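Local atomic coordinates of sialidase B (Streptococcus pneumoniae serotype 4, PDB entry 4XJW), a protein that cleaves terminal sialic acids from oligosaccharides, glycoproteins and glycolipids, acting as an exo-alpha-sialidase of glycosyl hydrolase family 33 and as an intramolecular trans-sialidase. Residues A[17-22]-A[146-151]; A[48-53]-A[62-67]. The protein carries 1 engineered substitution. One frame throughout, in Å; residues are numbered along the deposited sequence.

Both contacts belong to one antiparallel sheet of the N-terminal, concanavalin-like domain, away from the annotated catalytic residues and the bound inhibitor. Interaction 1 attaches strand 17-18 at the sheet's margin; interaction 2 pairs 48-53 with 62-67 further in. The strands 147-150 and 46-53 are neighbours, so T149 N bonds G51 O and K147 O receives S53 N, while A148 CB packs on L52. Their chemistry follows their place. At the margin, an exposed D18 forms a salt bridge with K147 and a serine hydroxyl takes over from the backbone, whereas the all-buried interaction 2 relies on backbone bonds and on F50, L52, F64 and I66.

Interaction 1: residues A[17-22]-A[146-151]; sequences IDISSL and DKATLG
The D18 carboxylate is approached on opposite faces: K147 NZ meets D18 OD2 from above one side of its plane, a salt bridge of 3.1 Å, and S20 N reaches OD1 from above the other. S20 OG donates nearer the plane, to the syn lone pair of OD1. CG of D18 lies anti to the backbone N (chi1 -164°), which turns the carboxylate to where OD2 can meet K147 NZ; the K147 side chain bends at chi2 and crosses D18 at about a right angle. The bond from S20 N closes an Asx turn, and S20 OG in turn accepts A148 N at 3.0 Å, so the hydroxyl stands in for a main-chain acceptor where strand 17-18 gives way to a turn. From I17 to I19 the backbones pair: I17 N donates to L150 O, L150 N to I17 O at 2.8 Å, and I19 N to A148 O. On the side of the sheet that carries I17 and L150, I19 CD1 lies 3.8 Å from L150 CG. I19 CG1 rests 3.8 Å from A148 CB. I17 and L150 also touch Y10 of strand 5-13. This is a short antiparallel edge strand, ended by an Asx turn, in the concanavalin-like N-terminal domain.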
# COMPACT_ATOMS: atom_id res chain seq x y z
N ILE A 17 -12.70 34.77 9.24
CA ILE A 17 -13.04 35.13 10.61
C ILE A 17 -11.77 35.69 11.26
O ILE A 17 -10.74 35.01 11.29
CB ILE A 17 -13.55 33.90 11.39
CG1 ILE A 17 -14.85 33.39 10.77
CG2 ILE A 17 -13.73 34.24 12.87
CD1 ILE A 17 -15.26 32.01 11.21
N ASP A 18 -11.85 36.93 11.74
CA ASP A 18 -10.73 37.60 12.39
C ASP A 18 -10.67 37.18 13.85
O ASP A 18 -11.66 37.31 14.57
CB ASP A 18 -10.92 39.12 12.30
CG ASP A 18 -9.64 39.90 12.59
OD1 ASP A 18 -8.64 39.28 12.98
OD2 ASP A 18 -9.65 41.15 12.44
N ILE A 19 -9.52 36.67 14.28
CA ILE A 19 -9.30 36.34 15.69
C ILE A 19 -8.07 37.08 16.23
O ILE A 19 -7.45 36.66 17.21
CB ILE A 19 -9.16 34.81 15.92
CG1 ILE A 19 -7.98 34.24 15.12
CG2 ILE A 19 -10.44 34.09 15.56
CD1 ILE A 19 -7.77 32.74 15.31
N SER A 20 -7.74 38.21 15.60
CA SER A 20 -6.56 38.99 15.93
C SER A 20 -6.49 39.42 17.40
O SER A 20 -5.46 39.24 18.05
CB SER A 20 -6.45 40.22 15.03
OG SER A 20 -6.28 39.85 13.68
N SER A 21 -7.58 39.98 17.91
CA SER A 21 -7.59 40.51 19.27
C SER A 21 -7.39 39.42 20.32
O SER A 21 -6.90 39.68 21.42
CB SER A 21 -8.90 41.26 19.54
OG SER A 21 -10.02 40.40 19.42
N LEU A 22 -7.78 38.19 19.97
CA LEU A 22 -7.74 37.07 20.90
C LEU A 22 -6.38 36.36 20.91
O LEU A 22 -6.14 35.48 21.74
CB LEU A 22 -8.84 36.07 20.55
CG LEU A 22 -10.26 36.61 20.71
CD1 LEU A 22 -11.27 35.66 20.09
CD2 LEU A 22 -10.55 36.86 22.18
N ASP A 146 0.06 41.42 11.75
CA ASP A 146 -0.98 42.20 12.40
C ASP A 146 -2.37 41.59 12.29
O ASP A 146 -3.36 42.19 12.72
CB ASP A 146 -0.99 43.65 11.87
CG ASP A 146 -1.22 43.74 10.36
OD1 ASP A 146 -1.82 42.83 9.75
OD2 ASP A 146 -0.81 44.77 9.78
N LYS A 147 -2.46 40.38 11.74
CA LYS A 147 -3.74 39.72 11.56
C LYS A 147 -3.64 38.22 11.82
O LYS A 147 -2.70 37.58 11.35
CB LYS A 147 -4.25 39.91 10.14
CG LYS A 147 -4.76 41.30 9.83
CD LYS A 147 -6.06 41.58 10.54
CE LYS A 147 -6.71 42.84 9.98
NZ LYS A 147 -7.99 43.14 10.67
N ALA A 148 -4.61 37.69 12.56
CA ALA A 148 -4.78 36.24 12.71
C ALA A 148 -6.15 35.88 12.16
O ALA A 148 -7.15 36.51 12.51
CB ALA A 148 -4.66 35.84 14.17
N THR A 149 -6.20 34.88 11.28
CA THR A 149 -7.40 34.63 10.50
C THR A 149 -7.76 33.16 10.45
O THR A 149 -6.88 32.30 10.38
CB THR A 149 -7.20 35.14 9.06
OG1 THR A 149 -6.65 36.46 9.10
CG2 THR A 149 -8.52 35.16 8.30
N LEU A 150 -9.06 32.87 10.50
CA LEU A 150 -9.55 31.52 10.20
C LEU A 150 -10.27 31.50 8.85
O LEU A 150 -11.04 32.41 8.53
CB LEU A 150 -10.51 31.04 11.29
CG LEU A 150 -9.93 31.03 12.69
CD1 LEU A 150 -11.01 30.62 13.69
CD2 LEU A 150 -8.73 30.09 12.76
N GLY A 151 -10.02 30.46 8.06
CA GLY A 151 -10.71 30.28 6.80
C GLY A 151 -10.28 31.19 5.65
O GLY A 151 -11.00 31.29 4.65

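Interaction 2: residues A[48-53]-A[62-67]; sequences ALFGLS and NYFSIF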
# COMPACT_ATOMS: atom_id res chain seq x y z
N ALA A 48 -7.13 28.11 2.84
CA ALA A 48 -6.40 28.27 4.10
C ALA A 48 -7.33 28.01 5.28
O ALA A 48 -8.45 28.52 5.32
CB ALA A 48 -5.79 29.68 4.19
N LEU A 49 -6.86 27.22 6.23
CA LEU A 49 -7.61 26.97 7.44
C LEU A 49 -7.27 28.03 8.50
O LEU A 49 -8.14 28.49 9.25
CB LEU A 49 -7.33 25.57 7.97
CG LEU A 49 -7.75 24.45 7.01
CD1 LEU A 49 -7.34 23.08 7.52
CD2 LEU A 49 -9.24 24.50 6.73
N PHE A 50 -6.00 28.41 8.54
CA PHE A 50 -5.48 29.34 9.54
C PHE A 50 -4.42 30.19 8.89
O PHE A 50 -3.59 29.68 8.13
CB PHE A 50 -4.89 28.55 10.72
CG PHE A 50 -4.14 29.39 11.72
CD1 PHE A 50 -4.82 30.05 12.75
CD2 PHE A 50 -2.76 29.52 11.64
CE1 PHE A 50 -4.12 30.82 13.67
CE2 PHE A 50 -2.06 30.28 12.57
CZ PHE A 50 -2.75 30.93 13.58
N GLY A 51 -4.45 31.49 9.18
CA GLY A 51 -3.46 32.42 8.66
C GLY A 51 -2.99 33.41 9.71
O GLY A 51 -3.76 33.86 10.56
N LEU A 52 -1.70 33.71 9.67
CA LEU A 52 -1.11 34.80 10.44
C LEU A 52 -0.38 35.68 9.44
O LEU A 52 0.58 35.22 8.81
CB LEU A 52 -0.09 34.27 11.44
CG LEU A 52 -0.57 33.54 12.68
CD1 LEU A 52 0.61 32.90 13.39
CD2 LEU A 52 -1.29 34.51 13.61
N SER A 53 -0.80 36.92 9.27
CA SER A 53 -0.20 37.71 8.21
C SER A 53 0.09 39.16 8.56
O SER A 53 -0.56 39.74 9.42
CB SER A 53 -1.11 37.70 6.98
OG SER A 53 -2.30 38.41 7.25
N ASN A 62 4.33 38.29 3.39
CA ASN A 62 4.69 38.14 4.78
C ASN A 62 3.55 37.47 5.51
O ASN A 62 2.67 38.15 6.06
CB ASN A 62 4.97 39.50 5.43
CG ASN A 62 6.34 40.05 5.10
OD1 ASN A 62 6.89 39.81 4.02
ND2 ASN A 62 6.92 40.80 6.05
N TYR A 63 3.55 36.14 5.53
CA TYR A 63 2.50 35.40 6.21
C TYR A 63 2.86 33.95 6.49
O TYR A 63 3.76 33.39 5.87
CB TYR A 63 1.17 35.45 5.45
CG TYR A 63 1.17 34.73 4.11
CD1 TYR A 63 1.53 35.39 2.95
CD2 TYR A 63 0.80 33.39 4.01
CE1 TYR A 63 1.52 34.76 1.74
CE2 TYR A 63 0.79 32.74 2.78
CZ TYR A 63 1.15 33.44 1.65
OH TYR A 63 1.16 32.82 0.42
N PHE A 64 2.12 33.39 7.45
CA PHE A 64 2.12 31.97 7.74
C PHE A 64 0.72 31.46 7.46
O PHE A 64 -0.27 32.12 7.77
CB PHE A 64 2.44 31.74 9.21
CG PHE A 64 2.14 30.34 9.68
CD1 PHE A 64 2.90 29.27 9.24
CD2 PHE A 64 1.11 30.10 10.58
CE1 PHE A 64 2.64 27.98 9.67
CE2 PHE A 64 0.83 28.81 11.02
CZ PHE A 64 1.60 27.75 10.56
N SER A 65 0.63 30.28 6.86
CA SER A 65 -0.68 29.69 6.62
C SER A 65 -0.62 28.19 6.78
O SER A 65 0.42 27.57 6.51
CB SER A 65 -1.17 30.04 5.23
OG SER A 65 -0.46 29.31 4.24
N ILE A 66 -1.72 27.62 7.26
CA ILE A 66 -1.97 26.18 7.17
C ILE A 66 -3.05 26.02 6.10
O ILE A 66 -4.15 26.54 6.25
CB ILE A 66 -2.44 25.59 8.51
CG1 ILE A 66 -1.35 25.73 9.57
CG2 ILE A 66 -2.84 24.13 8.33
CD1 ILE A 66 -1.86 25.50 11.01
N PHE A 67 -2.73 25.31 5.02
CA PHE A 67 -3.69 25.16 3.92
C PHE A 67 -3.99 23.71 3.59
O PHE A 67 -3.27 22.79 4.02
CB PHE A 67 -3.21 25.90 2.66
CG PHE A 67 -1.99 25.28 2.03
CD1 PHE A 67 -2.11 24.29 1.06
CD2 PHE A 67 -0.71 25.68 2.41
CE1 PHE A 67 -0.99 23.71 0.48
CE2 PHE A 67 0.42 25.12 1.83
CZ PHE A 67 0.28 24.12 0.87
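Strands 50-53 and 63-67 run almost exactly antiparallel (177°), their axes approaching to 4.5 Å, with F50-I66 and L52-F64 as hydrogen-bonded pairs and, where the chain turns a corner at 49, a classic beta bulge in which L49 N reaches I66 O at 2.8 Å and F50 N bonds the same oxygen weakly. On the side of the sheet that carries F50 and F64, the two rings meet rim to rim, CE2 of F50 to CE2 of F64 3.6 Å, with planes at 66° and neither ring lying over the other. Both have CG anti to the backbone N (F50 chi1 171°), which brings their rims together. L52 CD1 touches F64 CD2 at 4.0 Å, and I66 CD1 approaches F50 CD2. These side chains fill the interior of a two-sheet sandwich in the concanavalin-like domain: V34 of the other sheet touches I66, and F110 meets F64. On the opposite face S53 CB lies 3.5 Å from Y63 CB, while S53 OG bonds N154 O. The Y63 hydroxyl bonds E77 and R79, and the nearest atoms of the Y63 side chain and a bound phosphate, probably from the crystallisation liquor, are about 3 Å apart.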